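Nrps/pks (PDB 4OPE) probably acts as a ketosynthase domain of the oxazolomycin assembly line, catalysing the decarboxylative condensation that lengthens the growing polyketide chain. Local coordinates at residues 92-97 / 201-206; 103-108 / 243-248; 121-126 / 154-159; 195-200 / 247-252. All blocks are in the same frame, centred on the assembly; numbering follows the deposited sequence.

Contact 1. Residues 92-97 / 201-206; sequences DPQERI and GGVNVS
Gln94 reaches Val205 because its CG stands anti to its own carbonyl carbon (chi1 -62°) and the chain beyond runs extended, carrying the amide from the first turn of helix 93-108 to the end of strand 197-204. There Gln94 OE1 accepts from Val205 N at 2.9 Å, in the carbonyl plane and on a lone pair, at a nearly straight 170°. Water 2 donates to the same OE1 and to Val205 O. Water 1 lies 2.9 Å from Gln94 OE1 and 2.8 Å from Asn204 OD1, while Asn204 ND2 turns to Glu353. Gln94 NE2 bonds Tyr129 O, and with a partner at each end the amide's rotation is set. Nearer the helix backbone, Gln94 CB meets Val203 CG2 at 3.8 Å, and the Gln94 and Val205 side chains run past each other in opposite senses, Gln94 CG 3.7 Å from Val205 CG2. Pro93 CG touches Val205 CG1 at 4.0 Å. Asp92, the N-cap, accepts from Gln94 N through OD1. A leucine in place of Gln94 would probably leave both Val205 N and Tyr129 O without their mates. One buried amide thus satisfies backbone groups of two separate stretches, joining helix start to strand end.

Contact 2. Residues 103-108 / 243-248; sequences WHLLED and SGAVLL
Leu105 packs on Ala245 and Leu247, and the contact between helix 103-108 and strand 243-248 is made by apolar side chains, with no hydrogen bond crossing it. Among the side-chain contacts, Leu105 CD2 meets Ala245 CB at 3.8 Å and Leu105 CD1 meets Leu247 CB at 3.8 Å, so its fork straddles two alternate residues on one face of the strand. The torsion explains this reach: CG lies anti to the backbone N of Leu105 (chi1 166°), sending the fork toward the strand. Leu106 adds a marginal touch, CD1 to Leu247 CD2 at 4.2 Å, although its CB leaves the helix on the side away from the strand. A second group of contacts is methyl against backbone. Leu105 CD1 sits 3.6 Å from Ala245 O, and Leu105 CD2 lies 3.5 Å from Val246 O, van der Waals contacts where the peptides are tied into the sheet: Ala245 and Leu247 bond to strand 9-17, Gly244 and Val246 to strand 197-204. Farther round the helix, Trp103 stacks edge-to-face with Phe80 and Phe570. The axes pass 8.4 Å apart at -42°, a helix laid against a sheet, as in the layered alpha-beta-alpha-beta-alpha thiolase fold to which ketosynthases belong.

Contact 3. Residues 121-126 / 154-159; sequences TGVFVG and SVANRV
Ala156 puts its single methyl between two valines of strand 121-126: its CB is 3.8 Å from Val125 CG1 and 4.0 Å from Val123 CG1. The other branch of Val123, CG2, meets Val159 CG1 at 3.9 Å, the two side chains crossing at a slant, and Val125 CG1 also comes to 4.2 Å from Val155 CG1. Val125 CG1 can serve both Ala156 and Val155 because it sits between the backbone N and the carbonyl carbon of its own residue (chi1 61°). With CG1 anti to the backbone N of Val123 (chi1 176°), that valine instead splits its branches between Ala156 and Val159. No hydrogen bond spans the segments, and the axes, 8.2 Å apart at 154°, run nearly antiparallel; the small alanine, at the closest CA pair (Val123 CA to Ala156 CA, 6.1 Å), is consistent with the close approach. In the next shell, Phe98 of helix 93-108 packs on Val125, Val155 and Val159. Glu95 of that helix bonds Ser154 OG and forms a salt bridge with Arg158, tying the two helices together by charge as well as by packing. Asn157 ND2 bonds Ser169 OG and also Ser427 OG of the second subunit, so helix 152-163 stands at the dimer interface. Strand 121-126 lies between 169-173 and 197-204 in the sheet; its Phe124 turns away to helix 178-192, which covers the other face.

Contact 4. Residues 195-200 / 247-252; sequences CEVAVA and LLKRRS
Ala198 and Leu248 form a hydrogen-bonded antiparallel pair that satisfies four backbone atoms at once. Ala198 N donates to Leu248 O at 3.0 Å, with the donor 38° above the carbonyl plane, whereas Leu248 N, donating to Ala198 O at 2.9 Å, lies in the plane of the Ala198 carbonyl. Weaker CA-H...O contacts use the same acceptors: Val197 CA lies 3.2 Å from Leu248 O, and Leu247 CA 3.5 Å from Ala198 O. Val197 O and Val199 N turn to the opposite edge, where they meet Gly122 N and Gly122 O. Strand 197-204 is thus an inner strand of the thiolase-fold sheet, parallel to 121-126 on one edge and antiparallel to 242-250 on the other. Val197 and Val199 share a face with Leu247, whose CD1 lies 3.7 Å from Val197 CG1 and 3.8 Å from Val199 CG2. Cutting Val197 back to an alanine is likely to open a gap beside Leu247 CD1, over the Leu248 carbonyl. On the reverse face, where helix 178-192 packs, CG of Leu248 lies anti to its carbonyl carbon (chi1 -56°), bringing CD1 to 4.0 Å from Ala200 CB. At the exposed end, Glu196 OE2 accepts from Arg120 N.

How the contacts relate
All four contacts are largely buried; contact 2 lies nearest the chain centre, contact 4 has an exposed fringe at Glu196, and contact 3 borders the second subunit. Contacts 1 and 2 draw on the two ends of helix 93-108, yet one is polar and watered at a strand end while the other is made by apolar side chains. Contact 3 is equally apolar, but its helix is bound to that of contact 1 by Glu95 and Ser154. Contact 4 differs in kind, joining strand to strand by backbone bonds. It shares Leu247 and Leu248 with contact 2, and Gly122 links it to contact 3, so neighbouring strands of one sheet underlie the whole set.

Contact 1. Residues 92-97 / 201-206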
loop_
_atom_site.group_PDB
_atom_site.type_symbol
_atom_site.label_atom_id
_atom_site.label_comp_id
_atom_site.label_asym_id
_atom_site.label_seq_id
_atom_site.Cartn_x
_atom_site.Cartn_y
_atom_site.Cartn_z
ATOM N N ASP A 92 -17.071 4.293 -0.571
ATOM C CA ASP A 92 -16.925 3.289 -1.614
ATOM C C ASP A 92 -17.381 1.953 -1.088
ATOM O O ASP A 92 -17.070 1.624 0.036
ATOM C CB ASP A 92 -15.437 3.191 -1.968
ATOM C CG ASP A 92 -15.186 2.528 -3.295
ATOM O OD1 ASP A 92 -15.647 1.381 -3.512
ATOM O OD2 ASP A 92 -14.491 3.167 -4.118
ATOM N N PRO A 93 -18.085 1.156 -1.905
ATOM C CA PRO A 93 -18.508 -0.159 -1.474
ATOM C C PRO A 93 -17.363 -1.106 -1.165
ATOM O O PRO A 93 -17.550 -2.070 -0.470
ATOM C CB PRO A 93 -19.335 -0.670 -2.666
ATOM C CG PRO A 93 -19.015 0.202 -3.781
ATOM C CD PRO A 93 -18.723 1.519 -3.168
ATOM N N GLN A 94 -16.172 -0.825 -1.661
ATOM C CA GLN A 94 -15.000 -1.613 -1.297
ATOM C C GLN A 94 -14.774 -1.526 0.209
ATOM O O GLN A 94 -14.522 -2.527 0.839
ATOM C CB GLN A 94 -13.766 -1.172 -2.106
ATOM C CG GLN A 94 -13.974 -1.380 -3.603
ATOM C CD GLN A 94 -12.854 -0.866 -4.523
ATOM O OE1 GLN A 94 -12.750 -1.307 -5.685
ATOM N NE2 GLN A 94 -12.047 0.063 -4.037
ATOM N N GLU A 95 -14.864 -0.342 0.788
ATOM C CA GLU A 95 -14.693 -0.192 2.241
ATOM C C GLU A 95 -15.771 -0.956 3.023
ATOM O O GLU A 95 -15.511 -1.632 3.976
ATOM C CB GLU A 95 -14.744 1.285 2.602
ATOM C CG GLU A 95 -14.397 1.615 4.045
ATOM C CD GLU A 95 -14.149 3.115 4.286
ATOM O OE1 GLU A 95 -14.372 3.965 3.393
ATOM O OE2 GLU A 95 -13.735 3.463 5.400
ATOM N N ARG A 96 -16.986 -0.907 2.553
ATOM C CA ARG A 96 -18.062 -1.530 3.270
ATOM C C ARG A 96 -18.022 -3.041 3.201
ATOM O O ARG A 96 -18.233 -3.742 4.185
ATOM C CB ARG A 96 -19.364 -1.056 2.678
ATOM C CG ARG A 96 -19.490 0.473 2.607
ATOM C CD ARG A 96 -20.865 0.842 2.114
ATOM N NE ARG A 96 -20.828 1.729 0.971
ATOM C CZ ARG A 96 -21.650 1.648 -0.057
ATOM N NH1 ARG A 96 -22.546 0.669 -0.170
ATOM N NH2 ARG A 96 -21.554 2.547 -0.997
ATOM N N ILE A 97 -17.769 -3.544 2.009
ATOM C CA ILE A 97 -17.764 -4.969 1.782
ATOM C C ILE A 97 -16.605 -5.625 2.492
ATOM O O ILE A 97 -16.738 -6.715 3.058
ATOM C CB ILE A 97 -17.734 -5.244 0.288
ATOM C CG1 ILE A 97 -19.117 -4.891 -0.261
ATOM C CG2 ILE A 97 -17.363 -6.695 0.017
ATOM C CD1 ILE A 97 -19.262 -5.105 -1.744
ATOM N N GLY A 201 -5.784 -9.226 2.708
ATOM C CA GLY A 201 -6.878 -9.386 1.759
ATOM C C GLY A 201 -6.790 -8.431 0.596
ATOM O O GLY A 201 -5.794 -7.694 0.414
ATOM N N GLY A 202 -7.847 -8.443 -0.213
ATOM C CA GLY A 202 -7.971 -7.459 -1.256
ATOM C C GLY A 202 -9.411 -7.372 -1.669
ATOM O O GLY A 202 -10.175 -8.311 -1.470
ATOM N N VAL A 203 -9.764 -6.263 -2.302
ATOM C CA VAL A 203 -11.131 -6.018 -2.645
ATOM C C VAL A 203 -11.161 -5.236 -3.914
ATOM O O VAL A 203 -10.289 -4.403 -4.123
ATOM C CB VAL A 203 -11.886 -5.293 -1.522
ATOM C CG1 VAL A 203 -11.174 -4.061 -1.088
ATOM C CG2 VAL A 203 -13.285 -4.914 -1.966
ATOM N N ASN A 204 -12.143 -5.527 -4.765
ATOM C CA ASN A 204 -12.338 -4.788 -5.977
ATOM C C ASN A 204 -13.816 -4.752 -6.379
ATOM O O ASN A 204 -14.445 -5.799 -6.517
ATOM C CB ASN A 204 -11.521 -5.468 -7.047
ATOM C CG ASN A 204 -11.477 -4.689 -8.333
ATOM O OD1 ASN A 204 -10.880 -3.613 -8.380
ATOM N ND2 ASN A 204 -12.058 -5.252 -9.403
ATOM N N VAL A 205 -14.358 -3.548 -6.562
ATOM C CA VAL A 205 -15.733 -3.366 -7.040
ATOM C C VAL A 205 -15.783 -2.504 -8.269
ATOM O O VAL A 205 -15.193 -1.455 -8.293
ATOM C CB VAL A 205 -16.625 -2.703 -5.984
ATOM C CG1 VAL A 205 -18.026 -2.534 -6.516
ATOM C CG2 VAL A 205 -16.695 -3.553 -4.732
ATOM N N SER A 206 -16.513 -2.962 -9.276
ATOM C CA SER A 206 -16.730 -2.255 -10.538
ATOM C C SER A 206 -17.954 -1.357 -10.425
ATOM O O SER A 206 -19.048 -1.673 -10.934
ATOM C CB SER A 206 -17.012 -3.256 -11.644
ATOM O OG SER A 206 -15.894 -4.078 -11.842
HETATM O O HOH W 1 -9.963 -1.892 -6.408
HETATM O O HOH W 2 -13.461 0.775 -7.626
#

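Contact 2. Residues 103-108 / 243-248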
loop_
_atom_site.group_PDB
_atom_site.type_symbol
_atom_site.label_atom_id
_atom_site.label_comp_id
_atom_site.label_asym_id
_atom_site.label_seq_id
_atom_site.Cartn_x
_atom_site.Cartn_y
_atom_site.Cartn_z
ATOM N N TRP A 103 -15.285 -9.568 9.080
ATOM C CA TRP A 103 -16.171 -10.201 10.057
ATOM C C TRP A 103 -16.298 -11.692 9.736
ATOM O O TRP A 103 -16.142 -12.541 10.633
ATOM C CB TRP A 103 -17.571 -9.577 10.080
ATOM C CG TRP A 103 -18.363 -10.138 11.209
ATOM C CD1 TRP A 103 -19.192 -11.225 11.190
ATOM C CD2 TRP A 103 -18.360 -9.657 12.561
ATOM N NE1 TRP A 103 -19.723 -11.450 12.454
ATOM C CE2 TRP A 103 -19.217 -10.515 13.317
ATOM C CE3 TRP A 103 -17.721 -8.594 13.207
ATOM C CZ2 TRP A 103 -19.425 -10.344 14.682
ATOM C CZ3 TRP A 103 -17.944 -8.411 14.573
ATOM C CH2 TRP A 103 -18.789 -9.278 15.291
ATOM N N HIS A 104 -16.587 -12.026 8.473
ATOM C CA HIS A 104 -16.769 -13.413 8.139
ATOM C C HIS A 104 -15.471 -14.198 8.228
ATOM O O HIS A 104 -15.495 -15.377 8.566
ATOM C CB HIS A 104 -17.399 -13.564 6.793
ATOM C CG HIS A 104 -18.826 -13.133 6.755
ATOM N ND1 HIS A 104 -19.367 -12.448 5.693
ATOM C CD2 HIS A 104 -19.826 -13.299 7.647
ATOM C CE1 HIS A 104 -20.645 -12.211 5.925
ATOM N NE2 HIS A 104 -20.951 -12.732 7.101
ATOM N N LEU A 105 -14.345 -13.554 7.974
ATOM C CA LEU A 105 -13.063 -14.213 8.151
ATOM C C LEU A 105 -12.885 -14.696 9.603
ATOM O O LEU A 105 -12.430 -15.851 9.857
ATOM C CB LEU A 105 -11.917 -13.245 7.786
ATOM C CG LEU A 105 -10.477 -13.573 8.181
ATOM C CD1 LEU A 105 -10.143 -14.856 7.456
ATOM C CD2 LEU A 105 -9.476 -12.503 7.769
ATOM N N LEU A 106 -13.204 -13.831 10.569
ATOM C CA LEU A 106 -12.983 -14.204 11.959
ATOM C C LEU A 106 -13.873 -15.382 12.319
ATOM O O LEU A 106 -13.441 -16.336 12.973
ATOM C CB LEU A 106 -13.221 -13.035 12.852
ATOM C CG LEU A 106 -11.993 -12.214 13.229
ATOM C CD1 LEU A 106 -10.877 -12.137 12.206
ATOM C CD2 LEU A 106 -12.453 -10.843 13.649
ATOM N N GLU A 107 -15.095 -15.371 11.806
ATOM C CA GLU A 107 -15.975 -16.511 12.012
ATOM C C GLU A 107 -15.416 -17.774 11.375
ATOM O O GLU A 107 -15.435 -18.837 11.980
ATOM C CB GLU A 107 -17.385 -16.217 11.520
ATOM C CG GLU A 107 -17.989 -15.034 12.261
ATOM C CD GLU A 107 -19.470 -14.833 11.993
ATOM O OE1 GLU A 107 -19.905 -15.139 10.814
ATOM O OE2 GLU A 107 -20.166 -14.367 12.964
ATOM N N ASP A 108 -14.844 -17.670 10.194
ATOM C CA ASP A 108 -14.301 -18.875 9.569
ATOM C C ASP A 108 -13.082 -19.397 10.325
ATOM O O ASP A 108 -12.913 -20.575 10.465
ATOM C CB ASP A 108 -13.985 -18.667 8.099
ATOM C CG ASP A 108 -13.468 -19.941 7.435
ATOM O OD1 ASP A 108 -14.265 -20.895 7.147
ATOM O OD2 ASP A 108 -12.241 -19.978 7.193
ATOM N N SER A 243 -14.067 -9.695 -3.056
ATOM C CA SER A 243 -13.542 -9.319 -1.764
ATOM C C SER A 243 -13.050 -10.605 -1.115
ATOM O O SER A 243 -13.762 -11.639 -1.159
ATOM C CB SER A 243 -14.671 -8.772 -0.906
ATOM O OG SER A 243 -14.174 -8.081 0.209
ATOM N N GLY A 244 -11.848 -10.560 -0.522
ATOM C CA GLY A 244 -11.352 -11.709 0.133
ATOM C C GLY A 244 -10.314 -11.409 1.155
ATOM O O GLY A 244 -9.611 -10.424 1.065
ATOM N N ALA A 245 -10.211 -12.297 2.145
ATOM C CA ALA A 245 -9.207 -12.139 3.170
ATOM C C ALA A 245 -8.870 -13.480 3.796
ATOM O O ALA A 245 -9.712 -14.374 3.868
ATOM C CB ALA A 245 -9.726 -11.183 4.224
ATOM N N VAL A 246 -7.630 -13.592 4.247
ATOM C CA VAL A 246 -7.188 -14.726 4.986
ATOM C C VAL A 246 -6.650 -14.228 6.316
ATOM O O VAL A 246 -6.279 -13.042 6.478
ATOM C CB VAL A 246 -6.056 -15.468 4.250
ATOM C CG1 VAL A 246 -6.553 -16.079 2.957
ATOM C CG2 VAL A 246 -4.882 -14.559 3.950
ATOM N N LEU A 247 -6.553 -15.140 7.275
ATOM C CA LEU A 247 -6.060 -14.770 8.624
ATOM C C LEU A 247 -4.818 -15.562 8.900
ATOM O O LEU A 247 -4.814 -16.781 8.743
ATOM C CB LEU A 247 -7.121 -15.028 9.708
ATOM C CG LEU A 247 -6.739 -14.489 11.110
ATOM C CD1 LEU A 247 -6.716 -12.994 11.142
ATOM C CD2 LEU A 247 -7.721 -14.941 12.145
ATOM N N LEU A 248 -3.777 -14.852 9.308
ATOM C CA LEU A 248 -2.434 -15.410 9.419
ATOM C C LEU A 248 -1.907 -15.438 10.858
ATOM O O LEU A 248 -2.276 -14.603 11.688
ATOM C CB LEU A 248 -1.496 -14.596 8.549
ATOM C CG LEU A 248 -1.902 -14.486 7.075
ATOM C CD1 LEU A 248 -1.227 -13.293 6.415
ATOM C CD2 LEU A 248 -1.538 -15.761 6.338
#

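Contact 3. Residues 121-126 / 154-159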
loop_
_atom_site.group_PDB
_atom_site.type_symbol
_atom_site.label_atom_id
_atom_site.label_comp_id
_atom_site.label_asym_id
_atom_site.label_seq_id
_atom_site.Cartn_x
_atom_site.Cartn_y
_atom_site.Cartn_z
ATOM N N THR A 121 -2.707 -7.420 16.205
ATOM C CA THR A 121 -3.196 -7.863 14.900
ATOM C C THR A 121 -2.999 -6.792 13.847
ATOM O O THR A 121 -3.364 -5.651 14.058
ATOM C CB THR A 121 -4.666 -8.300 14.961
ATOM O OG1 THR A 121 -4.810 -9.339 15.957
ATOM C CG2 THR A 121 -5.131 -8.849 13.606
ATOM N N GLY A 122 -2.381 -7.175 12.722
ATOM C CA GLY A 122 -2.172 -6.261 11.600
ATOM C C GLY A 122 -3.250 -6.435 10.525
ATOM O O GLY A 122 -3.898 -7.478 10.456
ATOM N N VAL A 123 -3.416 -5.402 9.698
ATOM C CA VAL A 123 -4.315 -5.411 8.530
ATOM C C VAL A 123 -3.582 -4.864 7.331
ATOM O O VAL A 123 -2.960 -3.791 7.418
ATOM C CB VAL A 123 -5.492 -4.508 8.762
ATOM C CG1 VAL A 123 -6.361 -4.441 7.519
ATOM C CG2 VAL A 123 -6.276 -5.004 9.955
ATOM N N PHE A 124 -3.664 -5.629 6.241
ATOM C CA PHE A 124 -2.989 -5.406 4.953
ATOM C C PHE A 124 -3.962 -5.774 3.826
ATOM O O PHE A 124 -4.369 -6.937 3.684
ATOM C CB PHE A 124 -1.767 -6.302 4.837
ATOM C CG PHE A 124 -0.776 -6.133 5.946
ATOM C CD1 PHE A 124 -0.980 -6.712 7.181
ATOM C CD2 PHE A 124 0.357 -5.400 5.749
ATOM C CE1 PHE A 124 -0.064 -6.554 8.207
ATOM C CE2 PHE A 124 1.275 -5.213 6.774
ATOM C CZ PHE A 124 1.070 -5.797 8.006
ATOM N N VAL A 125 -4.361 -4.777 3.041
ATOM C CA VAL A 125 -5.413 -4.941 2.038
ATOM C C VAL A 125 -5.007 -4.310 0.765
ATOM O O VAL A 125 -4.543 -3.190 0.765
ATOM C CB VAL A 125 -6.748 -4.323 2.514
ATOM C CG1 VAL A 125 -6.636 -2.826 2.769
ATOM C CG2 VAL A 125 -7.900 -4.664 1.564
ATOM N N GLY A 126 -5.170 -5.032 -0.339
ATOM C CA GLY A 126 -4.785 -4.495 -1.649
ATOM C C GLY A 126 -5.972 -3.972 -2.401
ATOM O O GLY A 126 -7.049 -4.616 -2.441
ATOM N N SER A 154 -8.561 4.191 4.223
ATOM C CA SER A 154 -9.811 4.011 4.948
ATOM C C SER A 154 -10.310 2.548 4.999
ATOM O O SER A 154 -10.820 2.065 6.025
ATOM C CB SER A 154 -10.881 4.890 4.356
ATOM O OG SER A 154 -11.734 5.341 5.387
ATOM N N VAL A 155 -10.127 1.829 3.903
ATOM C CA VAL A 155 -10.446 0.446 3.901
ATOM C C VAL A 155 -9.675 -0.343 5.002
ATOM O O VAL A 155 -10.278 -1.181 5.733
ATOM C CB VAL A 155 -10.198 -0.173 2.538
ATOM C CG1 VAL A 155 -10.656 -1.614 2.572
ATOM C CG2 VAL A 155 -10.939 0.605 1.455
ATOM N N ALA A 156 -8.374 -0.106 5.152
ATOM C CA ALA A 156 -7.669 -0.824 6.195
ATOM C C ALA A 156 -7.993 -0.251 7.587
ATOM O O ALA A 156 -8.283 -0.999 8.525
ATOM C CB ALA A 156 -6.197 -0.808 5.940
ATOM N N ASN A 157 -7.946 1.076 7.706
ATOM C CA ASN A 157 -8.076 1.770 9.000
ATOM C C ASN A 157 -9.436 1.519 9.660
ATOM O O ASN A 157 -9.532 1.289 10.853
ATOM C CB ASN A 157 -7.930 3.275 8.804
ATOM C CG ASN A 157 -6.544 3.703 8.444
ATOM O OD1 ASN A 157 -6.362 4.819 8.020
ATOM N ND2 ASN A 157 -5.570 2.849 8.613
ATOM N N ARG A 158 -10.479 1.557 8.855
ATOM C CA ARG A 158 -11.779 1.266 9.360
ATOM C C ARG A 158 -11.878 -0.181 9.905
ATOM O O ARG A 158 -12.434 -0.430 10.988
ATOM C CB ARG A 158 -12.808 1.533 8.287
ATOM C CG ARG A 158 -14.243 1.477 8.811
ATOM C CD ARG A 158 -15.147 2.399 8.011
ATOM N NE ARG A 158 -15.465 3.586 8.779
ATOM C CZ ARG A 158 -15.679 4.804 8.289
ATOM N NH1 ARG A 158 -15.601 5.076 7.002
ATOM N NH2 ARG A 158 -15.970 5.777 9.120
ATOM N N VAL A 159 -11.320 -1.134 9.198
ATOM C CA VAL A 159 -11.196 -2.472 9.787
ATOM C C VAL A 159 -10.404 -2.438 11.126
ATOM O O VAL A 159 -10.844 -2.978 12.174
ATOM C CB VAL A 159 -10.586 -3.446 8.773
ATOM C CG1 VAL A 159 -10.122 -4.731 9.443
ATOM C CG2 VAL A 159 -11.638 -3.767 7.752
#

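Contact 4. Residues 195-200 / 247-252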
loop_
_atom_site.group_PDB
_atom_site.type_symbol
_atom_site.label_atom_id
_atom_site.label_comp_id
_atom_site.label_asym_id
_atom_site.label_seq_id
_atom_site.Cartn_x
_atom_site.Cartn_y
_atom_site.Cartn_z
ATOM N N CYS A 195 3.535 -7.577 14.269
ATOM C CA CYS A 195 2.337 -8.106 14.855
ATOM C C CYS A 195 2.456 -9.627 15.016
ATOM O O CYS A 195 3.509 -10.176 14.739
ATOM C CB CYS A 195 1.110 -7.704 14.022
ATOM S SG CYS A 195 1.208 -8.146 12.274
ATOM N N GLU A 196 1.410 -10.273 15.538
ATOM C CA GLU A 196 1.437 -11.719 15.798
ATOM C C GLU A 196 0.452 -12.437 14.944
ATOM O O GLU A 196 0.627 -13.593 14.644
ATOM C CB GLU A 196 1.138 -12.027 17.279
ATOM C CG GLU A 196 2.190 -11.464 18.245
ATOM C CD GLU A 196 1.591 -10.983 19.571
ATOM O OE1 GLU A 196 1.371 -11.814 20.489
ATOM O OE2 GLU A 196 1.343 -9.760 19.707
ATOM N N VAL A 197 -0.612 -11.743 14.601
ATOM C CA VAL A 197 -1.649 -12.246 13.763
ATOM C C VAL A 197 -1.852 -11.173 12.727
ATOM O O VAL A 197 -1.597 -9.991 13.032
ATOM C CB VAL A 197 -2.915 -12.415 14.583
ATOM C CG1 VAL A 197 -4.109 -12.727 13.691
ATOM C CG2 VAL A 197 -2.703 -13.516 15.585
ATOM N N ALA A 198 -2.257 -11.560 11.511
ATOM C CA ALA A 198 -2.514 -10.558 10.448
ATOM C C ALA A 198 -3.701 -10.852 9.558
ATOM O O ALA A 198 -3.973 -11.996 9.250
ATOM C CB ALA A 198 -1.280 -10.409 9.584
ATOM N N VAL A 199 -4.416 -9.830 9.152
ATOM C CA VAL A 199 -5.448 -10.004 8.129
ATOM C C VAL A 199 -4.839 -9.564 6.840
ATOM O O VAL A 199 -4.371 -8.455 6.772
ATOM C CB VAL A 199 -6.626 -9.083 8.395
ATOM C CG1 VAL A 199 -7.608 -9.065 7.242
ATOM C CG2 VAL A 199 -7.296 -9.510 9.669
ATOM N N ALA A 200 -4.819 -10.413 5.821
ATOM C CA ALA A 200 -4.365 -9.982 4.464
ATOM C C ALA A 200 -5.474 -10.213 3.507
ATOM O O ALA A 200 -6.040 -11.296 3.474
ATOM C CB ALA A 200 -3.175 -10.815 4.009
ATOM N N LEU A 247 -6.553 -15.140 7.275
ATOM C CA LEU A 247 -6.060 -14.770 8.624
ATOM C C LEU A 247 -4.818 -15.562 8.900
ATOM O O LEU A 247 -4.814 -16.781 8.743
ATOM C CB LEU A 247 -7.121 -15.028 9.708
ATOM C CG LEU A 247 -6.739 -14.489 11.110
ATOM C CD1 LEU A 247 -6.716 -12.994 11.142
ATOM C CD2 LEU A 247 -7.721 -14.941 12.145
ATOM N N LEU A 248 -3.777 -14.852 9.308
ATOM C CA LEU A 248 -2.434 -15.410 9.419
ATOM C C LEU A 248 -1.907 -15.438 10.858
ATOM O O LEU A 248 -2.276 -14.603 11.688
ATOM C CB LEU A 248 -1.496 -14.596 8.549
ATOM C CG LEU A 248 -1.902 -14.486 7.075
ATOM C CD1 LEU A 248 -1.227 -13.293 6.415
ATOM C CD2 LEU A 248 -1.538 -15.761 6.338
ATOM N N LYS A 249 -1.039 -16.402 11.128
ATOM C CA LYS A 249 -0.610 -16.755 12.492
ATOM C C LYS A 249 0.701 -17.534 12.398
ATOM O O LYS A 249 0.916 -18.227 11.411
ATOM C CB LYS A 249 -1.632 -17.713 13.096
ATOM C CG LYS A 249 -2.156 -17.417 14.483
ATOM C CD LYS A 249 -3.593 -17.878 14.585
ATOM C CE LYS A 249 -4.281 -17.413 15.869
ATOM N NZ LYS A 249 -5.747 -17.172 15.628
ATOM N N ARG A 250 1.550 -17.458 13.417
ATOM C CA ARG A 250 2.646 -18.419 13.566
ATOM C C ARG A 250 2.112 -19.809 13.823
ATOM O O ARG A 250 1.139 -19.957 14.579
ATOM C CB ARG A 250 3.543 -18.042 14.721
ATOM C CG ARG A 250 4.453 -16.896 14.395
ATOM C CD ARG A 250 5.402 -16.672 15.527
ATOM N NE ARG A 250 6.133 -15.414 15.441
ATOM C CZ ARG A 250 7.215 -15.223 14.689
ATOM N NH1 ARG A 250 7.688 -16.196 13.895
ATOM N NH2 ARG A 250 7.820 -14.036 14.724
ATOM N N ARG A 251 2.732 -20.832 13.215
ATOM C CA ARG A 251 2.275 -22.213 13.441
ATOM C C ARG A 251 2.124 -22.535 14.929
ATOM O O ARG A 251 1.098 -23.079 15.347
ATOM C CB ARG A 251 3.201 -23.259 12.829
ATOM C CG ARG A 251 2.456 -24.577 12.598
ATOM C CD ARG A 251 3.292 -25.843 12.706
ATOM N NE ARG A 251 3.868 -26.322 11.439
ATOM C CZ ARG A 251 3.206 -26.956 10.455
ATOM N NH1 ARG A 251 3.896 -27.346 9.382
ATOM N NH2 ARG A 251 1.873 -27.189 10.504
ATOM N N SER A 252 3.140 -22.174 15.714
ATOM C CA SER A 252 3.122 -22.403 17.141
ATOM C C SER A 252 1.890 -21.792 17.784
ATOM O O SER A 252 1.270 -22.405 18.647
ATOM C CB SER A 252 4.376 -21.845 17.796
ATOM O OG SER A 252 4.585 -20.491 17.437
#